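PDB 4HLN: starch synthase I from Hordeum vulgare, which is a plant starch synthase, a glycosyltransferase with the two-domain GT-B fold. Local coordinates for residues C515-M520 with R584-T589. Residues are numbered along the deposited sequence; the frame is centred on the assembly and turned at random.
Sequences CDILLM and RTAIST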
loop_
_atom_site.group_PDB
_atom_site.type_symbol
_atom_site.label_atom_id
_atom_site.label_comp_id
_atom_site.label_asym_id
_atom_site.label_seq_id
_atom_site.Cartn_x
_atom_site.Cartn_y
_atom_site.Cartn_z
ATOM N N CYS A 515 -2.627 4.518 24.637
ATOM C CA CYS A 515 -2.456 3.062 24.699
ATOM C C CYS A 515 -1.013 2.611 24.762
ATOM O O CYS A 515 -0.108 3.294 24.278
ATOM C CB CYS A 515 -3.092 2.388 23.483
ATOM S SG CYS A 515 -4.870 2.541 23.406
ATOM N N ASP A 516 -0.817 1.427 25.329
ATOM C CA ASP A 516 0.506 0.832 25.435
ATOM C C ASP A 516 0.763 -0.016 24.207
ATOM O O ASP A 516 1.884 -0.062 23.690
ATOM C CB ASP A 516 0.606 -0.010 26.707
ATOM C CG ASP A 516 0.325 0.805 27.965
ATOM O OD1 ASP A 516 1.006 1.839 28.176
ATOM O OD2 ASP A 516 -0.598 0.426 28.724
ATOM N N ILE A 517 -0.302 -0.665 23.742
ATOM C CA ILE A 517 -0.262 -1.540 22.582
ATOM C C ILE A 517 -1.351 -1.155 21.601
ATOM O O ILE A 517 -2.452 -0.783 22.000
ATOM C CB ILE A 517 -0.516 -2.995 22.991
ATOM C CG1 ILE A 517 0.544 -3.448 23.991
ATOM C CG2 ILE A 517 -0.592 -3.926 21.762
ATOM C CD1 ILE A 517 0.236 -4.781 24.589
ATOM N N LEU A 518 -1.040 -1.242 20.314
ATOM C CA LEU A 518 -2.040 -1.021 19.288
ATOM C C LEU A 518 -2.127 -2.279 18.470
ATOM O O LEU A 518 -1.110 -2.878 18.126
ATOM C CB LEU A 518 -1.655 0.156 18.414
ATOM C CG LEU A 518 -2.828 0.837 17.716
ATOM C CD1 LEU A 518 -3.581 1.717 18.697
ATOM C CD2 LEU A 518 -2.322 1.666 16.544
ATOM N N LEU A 519 -3.348 -2.692 18.172
ATOM C CA LEU A 519 -3.580 -3.985 17.532
ATOM C C LEU A 519 -4.087 -3.836 16.091
ATOM O O LEU A 519 -5.133 -3.227 15.845
ATOM C CB LEU A 519 -4.573 -4.785 18.372
ATOM C CG LEU A 519 -5.032 -6.132 17.833
ATOM C CD1 LEU A 519 -3.825 -7.034 17.640
ATOM C CD2 LEU A 519 -6.043 -6.747 18.794
ATOM N N MET A 520 -3.340 -4.388 15.139
ATOM C CA MET A 520 -3.743 -4.351 13.740
ATOM C C MET A 520 -3.826 -5.760 13.168
ATOM O O MET A 520 -2.851 -6.286 12.630
ATOM C CB MET A 520 -2.778 -3.496 12.906
ATOM C CG MET A 520 -2.785 -2.001 13.227
ATOM S SD MET A 520 -1.767 -1.507 14.646
ATOM C CE MET A 520 -0.166 -2.136 14.145
ATOM N N ARG A 584 -0.592 -11.939 24.580
ATOM C CA ARG A 584 -0.119 -12.356 25.886
ATOM C C ARG A 584 1.381 -12.202 25.981
ATOM O O ARG A 584 1.904 -11.770 27.004
ATOM C CB ARG A 584 -0.539 -13.780 26.186
ATOM C CG ARG A 584 -2.007 -13.886 26.513
ATOM C CD ARG A 584 -2.368 -15.307 26.864
ATOM N NE ARG A 584 -3.814 -15.480 26.962
ATOM C CZ ARG A 584 -4.548 -16.138 26.068
ATOM N NH1 ARG A 584 -3.960 -16.699 25.009
ATOM N NH2 ARG A 584 -5.863 -16.242 26.242
ATOM N N THR A 585 2.078 -12.535 24.904
ATOM C CA THR A 585 3.520 -12.375 24.895
ATOM C C THR A 585 3.907 -10.917 25.143
ATOM O O THR A 585 4.819 -10.625 25.919
ATOM C CB THR A 585 4.108 -12.856 23.574
ATOM O OG1 THR A 585 3.751 -14.230 23.377
ATOM C CG2 THR A 585 5.625 -12.703 23.568
ATOM N N ALA A 586 3.204 -9.998 24.492
ATOM C CA ALA A 586 3.528 -8.586 24.627
ATOM C C ALA A 586 3.144 -8.091 26.019
ATOM O O ALA A 586 3.902 -7.370 26.663
ATOM C CB ALA A 586 2.837 -7.763 23.543
ATOM N N ILE A 587 1.966 -8.493 26.477
ATOM C CA ILE A 587 1.483 -8.108 27.795
ATOM C C ILE A 587 2.448 -8.497 28.907
ATOM O O ILE A 587 2.705 -7.709 29.818
ATOM C CB ILE A 587 0.112 -8.723 28.084
ATOM C CG1 ILE A 587 -0.952 -8.045 27.222
ATOM C CG2 ILE A 587 -0.231 -8.560 29.545
ATOM C CD1 ILE A 587 -2.357 -8.534 27.487
ATOM N N SER A 588 2.978 -9.714 28.832
ATOM C CA SER A 588 3.950 -10.186 29.808
ATOM C C SER A 588 5.158 -9.269 29.832
ATOM O O SER A 588 5.537 -8.745 30.878
ATOM C CB SER A 588 4.393 -11.604 29.468
ATOM O OG SER A 588 3.294 -12.494 29.548
ATOM N N THR A 589 5.757 -9.080 28.666
ATOM C CA THR A 589 6.874 -8.165 28.513
ATOM C C THR A 589 6.581 -6.790 29.118
ATOM O O THR A 589 7.452 -6.166 29.725
ATOM C CB THR A 589 7.178 -7.987 27.036
ATOM O OG1 THR A 589 7.222 -9.279 26.410
ATOM C CG2 THR A 589 8.503 -7.250 26.839
#
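I517 sets CD1 beside the methyl of A586, with the CG1-CD1 bond aimed almost straight at I587 CG1. Its CD1 lies 4.1 Å from A586 CB. The same CD1 comes 4.4 Å from I587 CG1, so one methyl meets two neighbouring residues of the helix. In I517, CG1 stands beside the backbone N (chi1 -60°), and the branch then runs out extended (chi2 171°) to bring CD1 to the helix. All three residues are buried.

The contact packs helix 576-592 against strand 517-520 of the six-stranded parallel sheet, in the Rossmann-like domain that carries the glycosyl transferases group 1 sequence. I517 also touches V542 on the adjacent strand. I587 also touches P441 and V470.

The hydroxyls of S588 and T589 bond to R584 O (S588 OG, 3.0 Å) and T585 O (T589 OG1, 2.8 Å). Each oxygen also accepts the same residue's backbone N-H from the opposite face of its plane. T585 and T589 line the glycan pocket. W569 of strand 569-571 touches both and A586, linking the helix's pocket side to the sheet.

Between strand and helix the contact is small and wholly aliphatic. It rests on dispersion and burial, with no polar pairing to fix a direction.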